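Local coordinates for putative metalloprotease II (PDB 4ON1), which probably cuts peptide bonds as an extracellular zinc-dependent metalloendopeptidase related to fragilysin, at residues H62-E67 with F233-G238; D105-V108 with R114-E117; N120-H125 with K154-D159; L203-I208 with G305-N310. All blocks are in the same frame, centred on the assembly; numbering follows the deposited sequence.

How the contacts relate
Contacts 2 and 3 form one system. Both pack helix 112-126 onto the neighbouring strands 102-109 and 153-159 of the fragilysin N-terminal domain, and they lie about 7 Å apart between centres. Both are buried, but contact 2 rests on a hooked methionine and contact 3 on an aromatic face. Contact 4, also largely buried, belongs to the other side of the molecule, where branched aliphatic groups and one phenylalanine fill the space beside the zinc-binding helix. Contact 1, about 14 Å from contact 4 between centres, lies at the surface: a small apolar patch is supplemented by a bridging water, and a strand of the N-terminal family region meets the peptidase part.

Contact 1 (H62-E67 with F233-G238); sequences HGVEIE and FLIDSG
H62 offers its backbone to I235: the carbonyl O of H62 lies 3.9 Å from I235 CG2, and a water reaches across the same gap, donating to H62 O (3.2 Å) and to D236 OD1 (3.0 Å). At G63 the chain adopts a positive phi of 90°, and I235 CG2 comes to 4.0 Å from G63 CA, where the glycine leaves room for the branch. Facing G63, the chain leaves its helix. G238 turns to positive phi, with its N bonded to I235 O at 3.0 Å, and closes a Schellman motif, while S237 OG binds F233 O one turn back. The C-terminal end of a short helix in the peptidase part is thus set against the part of strand 52-68 around G63, in the N-terminal family region. V64 follows, and its CG1 meets I235 CD1 at 3.9 Å, the two side chains crossing at about a right angle. I235 thereby uses both branches: CG2 lies anti to the backbone N, while CG1, anti to the carbonyl carbon (chi1 -61°), carries CD1 to V64, which also touches T228. This strand pairs in parallel with strand 240-248, with backbone bonds from G63 and E65 to V242 and from E65 and E67 to Y244.

Contact 2 (D105-V108 with R114-E117); sequences DYIV and RMAE
M115 reaches from its helix to the backbone of I107 and V108 with a hooked side chain. CG starts out opposite the backbone N (chi1 179°), and bends at chi2 and chi3 then fold the thioether back, bringing the sulfur and the terminal methyl up together against the I107-V108 peptide. SD lies 4.0 Å from I107 O and 4.1 Å from V108 CA, and CE is likewise 4.0 Å from I107 O. The methyl is also the part that nears a side chain, at 4.5 Å from I107 CG2, so the meeting is loose. CB of V108 leaves CA in the direction away from the helix, so the methionine meets V108 at its main chain. Beside it on the helix, R114 and E117 pair one turn apart: R114 NH1 gives a 2.8 Å salt bridge to E117 OE2, which accepts through its anti lone pair and lies nearly in the guanidinium plane. R114 NH2 has a second carboxylate partner in E217. Strand 102-109, which leads after a short turn into helix 112-126, lies between strands 92-99 and 153-159. I107 packs on I158 and M115 on I156, so the helix packs over two adjacent strands of the N-terminal domain.

Contact 3 (N120-H125 with K154-D159); sequences NYYQNH and KNIRID
Y122 turns one face of its ring to I158, the central touch between helix 112-126 and strand 153-159. The contact belongs to a helix packed on antiparallel strands, here in the N-terminal domain of fragilysin type.

The chief interaction is CH-pi. I158 CD1 lies over the face, 3.8 Å from the centroid of the Y122 ring and 22° off its normal, shifted toward the CG-CD2 side; its nearest ring atom is Y122 CD2, at 3.5 Å. The isoleucine chain, bent at chi2 (-69°), brings this terminal methyl to the ring, and the two side chains cross at about a right angle. To the opposite face of the Y122 ring Y121 brings its edge, through CD2, which sits 3.7 Å above the plane and over the centre, so the phenol is held between an aliphatic methyl and the edge of a neighbouring ring.

Plain apolar packing adds I156, whose CG2 comes obliquely to Y122 CD1 at 4.4 Å. Around this group, V138 touches both Y122 and I158, while A119 of the same helix reaches I156.

The polar interactions lead outward. Y122 OH is hydrogen-bonded to H218 NE2 and to S326 OG, which ties the buried ring to helix 217-230 (H218) and to S326; Y121 OH bonds D289 OD1. Within the helix the imidazole of H125 lies over Y121 CE1, and H125 ND1 donates to Y121 O at 2.7 Å, with an N-H...O angle of 138°.

Contact 4 (L203-I208 with G305-N310); sequences LEFMLI and GVIHLN
L203 and L309 have the nearest pair of CA atoms, 7.4 Å apart, where the extended strand 203-208 passes the irregular loop 305-310. The link is made by side chains, and I307 is its pivot. Its two branches diverge: CG2 meets L203 CD1 at 4.0 Å, while CD1 at the end of the other branch meets F205 CE1 at 4.1 Å. Each partner crosses I307 at about a right angle, and the phenylalanine ring receives the methyl obliquely. L203, its CG swung trans to N (chi1 -177°), extends CD1 far enough to serve a second partner, L309 CD2 at 4.4 Å. L203 points its CB at the loop; F205 reaches it only with the far end of its ring. H308 points its CB away, and its ND1 bonds C376 O. The apolar layer continues into helix 331-340, where I336 touches F205, and L339 and L340 touch I307. This helix carries the HExxH histidines H334 and H338 of a metzincin-type zinc site, whose third histidine is H344 and whose fourth protein ligand in this structure is D176; the I307 side chain is about 14 Å from the zinc ion, so the packing lies behind the site, not within it.

Contact 1 (H62-E67 with F233-G238)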
loop_
_atom_site.group_PDB
_atom_site.type_symbol
_atom_site.label_atom_id
_atom_site.label_comp_id
_atom_site.label_asym_id
_atom_site.label_seq_id
_atom_site.Cartn_x
_atom_site.Cartn_y
_atom_site.Cartn_z
ATOM N N HIS A 62 9.205 12.714 1.551
ATOM C CA HIS A 62 10.563 12.557 1.034
ATOM C C HIS A 62 11.186 11.242 1.510
ATOM O O HIS A 62 10.710 10.635 2.465
ATOM C CB HIS A 62 11.418 13.749 1.470
ATOM C CG HIS A 62 10.838 15.072 1.077
ATOM N ND1 HIS A 62 10.697 15.467 -0.237
ATOM C CD2 HIS A 62 10.339 16.083 1.828
ATOM C CE1 HIS A 62 10.144 16.667 -0.278
ATOM N NE2 HIS A 62 9.917 17.063 0.962
ATOM N N GLY A 63 12.228 10.782 0.824
ATOM C CA GLY A 63 12.879 9.539 1.199
ATOM C C GLY A 63 12.282 8.328 0.500
ATOM O O GLY A 63 12.721 7.198 0.728
ATOM N N VAL A 64 11.268 8.553 -0.335
ATOM C CA VAL A 64 10.651 7.457 -1.075
ATOM C C VAL A 64 10.491 7.785 -2.548
ATOM O O VAL A 64 10.199 8.917 -2.921
ATOM C CB VAL A 64 9.266 7.067 -0.508
ATOM C CG1 VAL A 64 9.427 6.384 0.837
ATOM C CG2 VAL A 64 8.381 8.285 -0.385
ATOM N N GLU A 65 10.691 6.767 -3.376
ATOM C CA GLU A 65 10.547 6.878 -4.821
ATOM C C GLU A 65 9.661 5.737 -5.308
ATOM O O GLU A 65 9.827 4.591 -4.887
ATOM C CB GLU A 65 11.928 6.844 -5.499
ATOM C CG GLU A 65 11.908 6.828 -7.026
ATOM C CD GLU A 65 13.304 6.713 -7.636
ATOM O OE1 GLU A 65 14.302 6.878 -6.896
ATOM O OE2 GLU A 65 13.405 6.449 -8.856
ATOM N N ILE A 66 8.699 6.057 -6.166
ATOM C CA ILE A 66 7.826 5.046 -6.749
ATOM C C ILE A 66 7.875 5.122 -8.271
ATOM O O ILE A 66 7.716 6.197 -8.858
ATOM C CB ILE A 66 6.361 5.209 -6.290
ATOM C CG1 ILE A 66 6.272 5.246 -4.758
ATOM C CG2 ILE A 66 5.486 4.098 -6.873
ATOM C CD1 ILE A 66 4.885 5.603 -4.248
ATOM N N GLU A 67 8.116 3.983 -8.905
ATOM C CA GLU A 67 8.112 3.905 -10.359
ATOM C C GLU A 67 6.967 3.023 -10.813
ATOM O O GLU A 67 6.876 1.858 -10.428
ATOM C CB GLU A 67 9.443 3.370 -10.877
ATOM C CG GLU A 67 9.454 3.069 -12.363
ATOM C CD GLU A 67 10.605 2.157 -12.760
ATOM O OE1 GLU A 67 11.617 2.113 -12.024
ATOM O OE2 GLU A 67 10.486 1.468 -13.796
ATOM N N PHE A 233 10.053 5.411 10.659
ATOM C CA PHE A 233 11.076 5.513 11.700
ATOM C C PHE A 233 12.480 5.191 11.190
ATOM O O PHE A 233 13.465 5.681 11.733
ATOM C CB PHE A 233 10.720 4.614 12.890
ATOM C CG PHE A 233 10.867 3.136 12.626
ATOM C CD1 PHE A 233 11.944 2.429 13.146
ATOM C CD2 PHE A 233 9.909 2.447 11.897
ATOM C CE1 PHE A 233 12.069 1.064 12.933
ATOM C CE2 PHE A 233 10.033 1.085 11.676
ATOM C CZ PHE A 233 11.114 0.393 12.191
ATOM N N LEU A 234 12.566 4.403 10.126
ATOM C CA LEU A 234 13.857 4.113 9.507
ATOM C C LEU A 234 14.218 5.143 8.431
ATOM O O LEU A 234 15.396 5.345 8.124
ATOM C CB LEU A 234 13.849 2.711 8.898
ATOM C CG LEU A 234 13.692 1.512 9.837
ATOM C CD1 LEU A 234 13.663 0.202 9.041
ATOM C CD2 LEU A 234 14.822 1.483 10.834
ATOM N N ILE A 235 13.203 5.801 7.875
ATOM C CA ILE A 235 13.410 6.764 6.790
ATOM C C ILE A 235 13.737 8.165 7.311
ATOM O O ILE A 235 14.683 8.799 6.845
ATOM C CB ILE A 235 12.167 6.858 5.879
ATOM C CG1 ILE A 235 11.863 5.504 5.228
ATOM C CG2 ILE A 235 12.363 7.936 4.816
ATOM C CD1 ILE A 235 10.539 5.465 4.463
ATOM N N ASP A 236 12.961 8.641 8.283
ATOM C CA ASP A 236 13.174 9.976 8.854
ATOM C C ASP A 236 14.507 10.084 9.587
ATOM O O ASP A 236 15.104 11.156 9.673
ATOM C CB ASP A 236 12.047 10.347 9.824
ATOM C CG ASP A 236 10.774 10.747 9.116
ATOM O OD1 ASP A 236 10.797 10.862 7.872
ATOM O OD2 ASP A 236 9.757 10.972 9.812
ATOM N N SER A 237 14.950 8.968 10.145
ATOM C CA SER A 237 16.202 8.926 10.883
ATOM C C SER A 237 17.397 8.803 9.946
ATOM O O SER A 237 18.544 8.865 10.383
ATOM C CB SER A 237 16.184 7.758 11.862
ATOM O OG SER A 237 15.887 6.552 11.174
ATOM N N GLY A 238 17.123 8.600 8.661
ATOM C CA GLY A 238 18.184 8.516 7.679
ATOM C C GLY A 238 18.864 7.164 7.590
ATOM O O GLY A 238 19.940 7.056 7.015
HETATM O O HOH W 1 9.472 9.936 5.336
#

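Contact 2 (D105-V108 with R114-E117)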
loop_
_atom_site.group_PDB
_atom_site.type_symbol
_atom_site.label_atom_id
_atom_site.label_comp_id
_atom_site.label_asym_id
_atom_site.label_seq_id
_atom_site.Cartn_x
_atom_site.Cartn_y
_atom_site.Cartn_z
ATOM N N ASP A 105 -11.490 6.521 1.347
ATOM C CA ASP A 105 -10.671 6.677 0.138
ATOM C C ASP A 105 -11.436 7.438 -0.946
ATOM O O ASP A 105 -12.554 7.053 -1.302
ATOM C CB ASP A 105 -10.245 5.310 -0.414
ATOM C CG ASP A 105 -8.748 5.059 -0.298
ATOM O OD1 ASP A 105 -7.981 6.025 -0.102
ATOM O OD2 ASP A 105 -8.338 3.885 -0.419
ATOM N N TYR A 106 -10.850 8.515 -1.461
ATOM C CA TYR A 106 -11.405 9.195 -2.635
ATOM C C TYR A 106 -10.505 8.893 -3.821
ATOM O O TYR A 106 -9.306 9.151 -3.762
ATOM C CB TYR A 106 -11.517 10.709 -2.422
ATOM C CG TYR A 106 -12.365 11.122 -1.243
ATOM C CD1 TYR A 106 -13.690 11.492 -1.414
ATOM C CD2 TYR A 106 -11.839 11.149 0.041
ATOM C CE1 TYR A 106 -14.469 11.873 -0.340
ATOM C CE2 TYR A 106 -12.609 11.526 1.124
ATOM C CZ TYR A 106 -13.924 11.886 0.927
ATOM O OH TYR A 106 -14.697 12.263 2.005
ATOM N N ILE A 107 -11.082 8.346 -4.891
ATOM C CA ILE A 107 -10.296 7.837 -6.009
ATOM C C ILE A 107 -10.722 8.510 -7.316
ATOM O O ILE A 107 -11.910 8.529 -7.657
ATOM C CB ILE A 107 -10.452 6.297 -6.122
ATOM C CG1 ILE A 107 -10.019 5.621 -4.811
ATOM C CG2 ILE A 107 -9.694 5.745 -7.327
ATOM C CD1 ILE A 107 -10.706 4.279 -4.555
ATOM N N VAL A 108 -9.757 9.086 -8.027
ATOM C CA VAL A 108 -10.005 9.708 -9.323
ATOM C C VAL A 108 -9.003 9.218 -10.363
ATOM O O VAL A 108 -7.799 9.292 -10.154
ATOM C CB VAL A 108 -9.941 11.263 -9.238
ATOM C CG1 VAL A 108 -11.138 11.806 -8.510
ATOM C CG2 VAL A 108 -8.667 11.732 -8.532
ATOM N N ARG A 114 -11.243 4.100 -17.927
ATOM C CA ARG A 114 -10.626 3.396 -16.806
ATOM C C ARG A 114 -11.406 3.700 -15.531
ATOM O O ARG A 114 -11.668 2.799 -14.734
ATOM C CB ARG A 114 -9.152 3.778 -16.640
ATOM C CG ARG A 114 -8.387 2.901 -15.623
ATOM C CD ARG A 114 -8.447 1.412 -15.974
ATOM N NE ARG A 114 -7.823 0.562 -14.954
ATOM C CZ ARG A 114 -8.243 -0.667 -14.653
ATOM N NH1 ARG A 114 -9.276 -1.184 -15.297
ATOM N NH2 ARG A 114 -7.632 -1.379 -13.717
ATOM N N MET A 115 -11.793 4.960 -15.341
ATOM C CA MET A 115 -12.588 5.312 -14.163
ATOM C C MET A 115 -13.869 4.479 -14.086
ATOM O O MET A 115 -14.248 4.003 -13.015
ATOM C CB MET A 115 -12.940 6.802 -14.153
ATOM C CG MET A 115 -13.783 7.231 -12.950
ATOM S SD MET A 115 -12.835 7.658 -11.465
ATOM C CE MET A 115 -12.671 6.066 -10.659
ATOM N N ALA A 116 -14.512 4.283 -15.233
ATOM C CA ALA A 116 -15.745 3.502 -15.285
ATOM C C ALA A 116 -15.468 2.051 -14.912
ATOM O O ALA A 116 -16.245 1.429 -14.184
ATOM C CB ALA A 116 -16.386 3.588 -16.682
ATOM N N GLU A 117 -14.355 1.515 -15.402
ATOM C CA GLU A 117 -13.967 0.150 -15.062
ATOM C C GLU A 117 -13.693 0.014 -13.566
ATOM O O GLU A 117 -14.083 -0.975 -12.941
ATOM C CB GLU A 117 -12.746 -0.278 -15.876
ATOM C CG GLU A 117 -13.040 -0.446 -17.365
ATOM C CD GLU A 117 -11.785 -0.542 -18.213
ATOM O OE1 GLU A 117 -11.917 -0.524 -19.455
ATOM O OE2 GLU A 117 -10.673 -0.637 -17.647
#

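Contact 3 (N120-H125 with K154-D159)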
loop_
_atom_site.group_PDB
_atom_site.type_symbol
_atom_site.label_atom_id
_atom_site.label_comp_id
_atom_site.label_asym_id
_atom_site.label_seq_id
_atom_site.Cartn_x
_atom_site.Cartn_y
_atom_site.Cartn_z
ATOM N N ASN A 120 -16.983 0.024 -11.655
ATOM C CA ASN A 120 -17.660 -1.262 -11.813
ATOM C C ASN A 120 -17.076 -2.311 -10.873
ATOM O O ASN A 120 -17.806 -3.129 -10.308
ATOM C CB ASN A 120 -17.565 -1.771 -13.256
ATOM C CG ASN A 120 -18.291 -0.880 -14.252
ATOM O OD1 ASN A 120 -19.239 -0.174 -13.907
ATOM N ND2 ASN A 120 -17.850 -0.929 -15.509
ATOM N N TYR A 121 -15.755 -2.298 -10.727
ATOM C CA TYR A 121 -15.100 -3.203 -9.798
ATOM C C TYR A 121 -15.707 -3.046 -8.403
ATOM O O TYR A 121 -16.112 -4.027 -7.781
ATOM C CB TYR A 121 -13.585 -2.958 -9.760
ATOM C CG TYR A 121 -12.904 -3.637 -8.583
ATOM C CD1 TYR A 121 -12.375 -4.917 -8.706
ATOM C CD2 TYR A 121 -12.816 -3.009 -7.342
ATOM C CE1 TYR A 121 -11.768 -5.547 -7.636
ATOM C CE2 TYR A 121 -12.214 -3.634 -6.267
ATOM C CZ TYR A 121 -11.692 -4.900 -6.420
ATOM O OH TYR A 121 -11.088 -5.513 -5.349
ATOM N N TYR A 122 -15.766 -1.812 -7.916
ATOM C CA TYR A 122 -16.247 -1.568 -6.560
ATOM C C TYR A 122 -17.743 -1.829 -6.419
ATOM O O TYR A 122 -18.211 -2.233 -5.355
ATOM C CB TYR A 122 -15.924 -0.143 -6.129
ATOM C CG TYR A 122 -14.485 0.015 -5.717
ATOM C CD1 TYR A 122 -13.591 0.719 -6.506
ATOM C CD2 TYR A 122 -14.014 -0.575 -4.556
ATOM C CE1 TYR A 122 -12.262 0.853 -6.137
ATOM C CE2 TYR A 122 -12.688 -0.447 -4.176
ATOM C CZ TYR A 122 -11.817 0.268 -4.974
ATOM O OH TYR A 122 -10.498 0.398 -4.602
ATOM N N GLN A 123 -18.493 -1.601 -7.491
ATOM C CA GLN A 123 -19.918 -1.909 -7.486
ATOM C C GLN A 123 -20.140 -3.418 -7.399
ATOM O O GLN A 123 -21.009 -3.886 -6.670
ATOM C CB GLN A 123 -20.604 -1.338 -8.731
ATOM C CG GLN A 123 -20.883 0.158 -8.663
ATOM C CD GLN A 123 -21.238 0.757 -10.014
ATOM O OE1 GLN A 123 -21.154 0.091 -11.046
ATOM N NE2 GLN A 123 -21.652 2.020 -10.008
ATOM N N ASN A 124 -19.342 -4.180 -8.139
ATOM C CA ASN A 124 -19.498 -5.627 -8.148
ATOM C C ASN A 124 -19.000 -6.306 -6.874
ATOM O O ASN A 124 -19.465 -7.387 -6.521
ATOM C CB ASN A 124 -18.733 -6.220 -9.334
ATOM C CG ASN A 124 -19.291 -5.789 -10.669
ATOM O OD1 ASN A 124 -20.395 -5.257 -10.751
ATOM N ND2 ASN A 124 -18.512 -5.992 -11.726
ATOM N N HIS A 125 -18.079 -5.658 -6.164
ATOM C CA HIS A 125 -17.468 -6.285 -4.998
ATOM C C HIS A 125 -18.011 -5.805 -3.651
ATOM O O HIS A 125 -17.779 -6.454 -2.634
ATOM C CB HIS A 125 -15.950 -6.077 -5.038
ATOM C CG HIS A 125 -15.260 -6.878 -6.097
ATOM N ND1 HIS A 125 -15.425 -6.631 -7.444
ATOM C CD2 HIS A 125 -14.416 -7.934 -6.012
ATOM C CE1 HIS A 125 -14.707 -7.490 -8.141
ATOM N NE2 HIS A 125 -14.085 -8.293 -7.297
ATOM N N LYS A 154 -17.132 11.077 -11.876
ATOM C CA LYS A 154 -16.096 12.039 -11.501
ATOM C C LYS A 154 -15.067 11.417 -10.551
ATOM O O LYS A 154 -13.853 11.516 -10.754
ATOM C CB LYS A 154 -16.744 13.257 -10.826
ATOM C CG LYS A 154 -17.881 13.900 -11.627
ATOM C CD LYS A 154 -17.413 15.106 -12.407
ATOM C CE LYS A 154 -17.832 16.387 -11.717
ATOM N NZ LYS A 154 -17.113 17.571 -12.266
ATOM N N ASN A 155 -15.581 10.801 -9.494
ATOM C CA ASN A 155 -14.766 10.158 -8.476
ATOM C C ASN A 155 -15.493 9.008 -7.800
ATOM O O ASN A 155 -16.708 8.852 -7.942
ATOM C CB ASN A 155 -14.347 11.176 -7.424
ATOM C CG ASN A 155 -15.531 11.763 -6.693
ATOM O OD1 ASN A 155 -16.102 11.129 -5.799
ATOM N ND2 ASN A 155 -15.909 12.985 -7.065
ATOM N N ILE A 156 -14.736 8.235 -7.035
ATOM C CA ILE A 156 -15.264 7.139 -6.244
ATOM C C ILE A 156 -14.877 7.376 -4.790
ATOM O O ILE A 156 -13.732 7.707 -4.499
ATOM C CB ILE A 156 -14.707 5.774 -6.694
ATOM C CG1 ILE A 156 -15.052 5.504 -8.152
ATOM C CG2 ILE A 156 -15.276 4.676 -5.845
ATOM C CD1 ILE A 156 -16.508 5.620 -8.438
ATOM N N ARG A 157 -15.838 7.213 -3.888
ATOM C CA ARG A 157 -15.612 7.363 -2.454
ATOM C C ARG A 157 -15.866 6.026 -1.764
ATOM O O ARG A 157 -16.988 5.528 -1.764
ATOM C CB ARG A 157 -16.534 8.448 -1.893
ATOM C CG ARG A 157 -16.398 8.732 -0.411
ATOM C CD ARG A 157 -17.595 9.541 0.042
ATOM N NE ARG A 157 -17.409 10.146 1.355
ATOM C CZ ARG A 157 -17.663 9.530 2.503
ATOM N NH1 ARG A 157 -18.094 8.275 2.506
ATOM N NH2 ARG A 157 -17.478 10.174 3.650
ATOM N N ILE A 158 -14.819 5.447 -1.191
ATOM C CA ILE A 158 -14.909 4.134 -0.564
ATOM C C ILE A 158 -14.704 4.241 0.942
ATOM O O ILE A 158 -13.713 4.812 1.394
ATOM C CB ILE A 158 -13.859 3.159 -1.119
ATOM C CG1 ILE A 158 -13.896 3.136 -2.644
ATOM C CG2 ILE A 158 -14.094 1.761 -0.558
ATOM C CD1 ILE A 158 -15.156 2.491 -3.180
ATOM N N ASP A 159 -15.625 3.681 1.719
ATOM C CA ASP A 159 -15.426 3.617 3.159
ATOM C C ASP A 159 -14.615 2.368 3.499
ATOM O O ASP A 159 -15.154 1.264 3.536
ATOM C CB ASP A 159 -16.770 3.613 3.891
ATOM C CG ASP A 159 -16.635 3.931 5.369
ATOM O OD1 ASP A 159 -17.522 4.632 5.903
ATOM O OD2 ASP A 159 -15.654 3.480 5.999
#

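Contact 4 (L203-I208 with G305-N310)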
loop_
_atom_site.group_PDB
_atom_site.type_symbol
_atom_site.label_atom_id
_atom_site.label_comp_id
_atom_site.label_asym_id
_atom_site.label_seq_id
_atom_site.Cartn_x
_atom_site.Cartn_y
_atom_site.Cartn_z
ATOM N N LEU A 203 16.750 0.835 -0.027
ATOM C CA LEU A 203 16.011 -0.416 -0.063
ATOM C C LEU A 203 15.006 -0.366 -1.210
ATOM O O LEU A 203 14.093 0.460 -1.199
ATOM C CB LEU A 203 15.303 -0.663 1.272
ATOM C CG LEU A 203 14.526 -1.970 1.428
ATOM C CD1 LEU A 203 15.392 -3.172 1.061
ATOM C CD2 LEU A 203 14.006 -2.095 2.844
ATOM N N GLU A 204 15.192 -1.219 -2.215
ATOM C CA GLU A 204 14.275 -1.235 -3.360
ATOM C C GLU A 204 13.371 -2.456 -3.357
ATOM O O GLU A 204 13.853 -3.588 -3.399
ATOM C CB GLU A 204 15.039 -1.179 -4.692
ATOM C CG GLU A 204 14.115 -1.202 -5.924
ATOM C CD GLU A 204 14.869 -1.124 -7.250
ATOM O OE1 GLU A 204 16.103 -1.319 -7.263
ATOM O OE2 GLU A 204 14.225 -0.866 -8.290
ATOM N N PHE A 205 12.061 -2.225 -3.289
ATOM C CA PHE A 205 11.090 -3.309 -3.399
ATOM C C PHE A 205 10.637 -3.483 -4.837
ATOM O O PHE A 205 10.213 -2.515 -5.479
ATOM C CB PHE A 205 9.874 -3.052 -2.506
ATOM C CG PHE A 205 10.197 -3.041 -1.053
ATOM C CD1 PHE A 205 10.348 -4.232 -0.355
ATOM C CD2 PHE A 205 10.384 -1.839 -0.383
ATOM C CE1 PHE A 205 10.663 -4.221 0.989
ATOM C CE2 PHE A 205 10.703 -1.819 0.964
ATOM C CZ PHE A 205 10.837 -3.012 1.653
ATOM N N MET A 206 10.732 -4.713 -5.338
ATOM C CA MET A 206 10.238 -5.028 -6.669
ATOM C C MET A 206 8.831 -5.590 -6.548
ATOM O O MET A 206 8.628 -6.705 -6.066
ATOM C CB MET A 206 11.159 -6.022 -7.379
ATOM C CG MET A 206 12.621 -5.589 -7.462
ATOM S SD MET A 206 12.843 -4.192 -8.588
ATOM C CE MET A 206 12.669 -5.037 -10.167
ATOM N N LEU A 207 7.854 -4.795 -6.968
ATOM C CA LEU A 207 6.460 -5.175 -6.814
ATOM C C LEU A 207 5.946 -5.713 -8.140
ATOM O O LEU A 207 5.802 -4.977 -9.117
ATOM C CB LEU A 207 5.633 -3.984 -6.334
ATOM C CG LEU A 207 6.186 -3.309 -5.070
ATOM C CD1 LEU A 207 5.327 -2.138 -4.668
ATOM C CD2 LEU A 207 6.258 -4.292 -3.928
ATOM N N ILE A 208 5.688 -7.011 -8.174
ATOM C CA ILE A 208 5.403 -7.681 -9.430
ATOM C C ILE A 208 3.917 -7.986 -9.541
ATOM O O ILE A 208 3.375 -8.736 -8.734
ATOM C CB ILE A 208 6.205 -8.991 -9.561
ATOM C CG1 ILE A 208 7.699 -8.745 -9.296
ATOM C CG2 ILE A 208 5.997 -9.600 -10.945
ATOM C CD1 ILE A 208 8.338 -7.691 -10.227
ATOM N N GLY A 305 12.876 -11.827 8.812
ATOM C CA GLY A 305 14.192 -11.252 9.035
ATOM C C GLY A 305 15.206 -11.724 8.015
ATOM O O GLY A 305 16.264 -12.236 8.364
ATOM N N VAL A 306 14.877 -11.544 6.743
ATOM C CA VAL A 306 15.729 -12.019 5.665
ATOM C C VAL A 306 16.244 -10.871 4.797
ATOM O O VAL A 306 16.979 -11.102 3.829
ATOM C CB VAL A 306 14.987 -13.033 4.785
ATOM C CG1 VAL A 306 14.730 -14.314 5.567
ATOM C CG2 VAL A 306 13.682 -12.444 4.304
ATOM N N ILE A 307 15.853 -9.640 5.123
ATOM C CA ILE A 307 16.362 -8.476 4.385
ATOM C C ILE A 307 17.579 -7.877 5.088
ATOM O O ILE A 307 17.478 -7.388 6.213
ATOM C CB ILE A 307 15.299 -7.380 4.219
ATOM C CG1 ILE A 307 14.191 -7.842 3.269
ATOM C CG2 ILE A 307 15.939 -6.096 3.682
ATOM C CD1 ILE A 307 13.068 -6.831 3.092
ATOM N N HIS A 308 18.735 -7.934 4.436
ATOM C CA HIS A 308 19.958 -7.381 5.018
ATOM C C HIS A 308 20.578 -6.364 4.053
ATOM O O HIS A 308 20.830 -6.681 2.891
ATOM C CB HIS A 308 20.951 -8.504 5.350
ATOM C CG HIS A 308 20.316 -9.704 5.989
ATOM N ND1 HIS A 308 19.625 -9.639 7.181
ATOM C CD2 HIS A 308 20.265 -11.001 5.597
ATOM C CE1 HIS A 308 19.180 -10.842 7.499
ATOM N NE2 HIS A 308 19.551 -11.686 6.552
ATOM N N LEU A 309 20.815 -5.145 4.535
ATOM C CA LEU A 309 21.299 -4.058 3.683
ATOM C C LEU A 309 22.758 -4.214 3.264
ATOM O O LEU A 309 23.131 -3.834 2.157
ATOM C CB LEU A 309 21.133 -2.715 4.395
ATOM C CG LEU A 309 19.732 -2.313 4.852
ATOM C CD1 LEU A 309 19.770 -0.968 5.559
ATOM C CD2 LEU A 309 18.796 -2.254 3.669
ATOM N N ASN A 310 23.576 -4.773 4.148
ATOM C CA ASN A 310 25.006 -4.874 3.889
ATOM C C ASN A 310 25.378 -6.157 3.165
ATOM O O ASN A 310 26.242 -6.154 2.290
ATOM C CB ASN A 310 25.785 -4.771 5.198
ATOM C CG ASN A 310 25.719 -3.385 5.798
ATOM O OD1 ASN A 310 25.919 -2.389 5.100
ATOM N ND2 ASN A 310 25.429 -3.309 7.095
#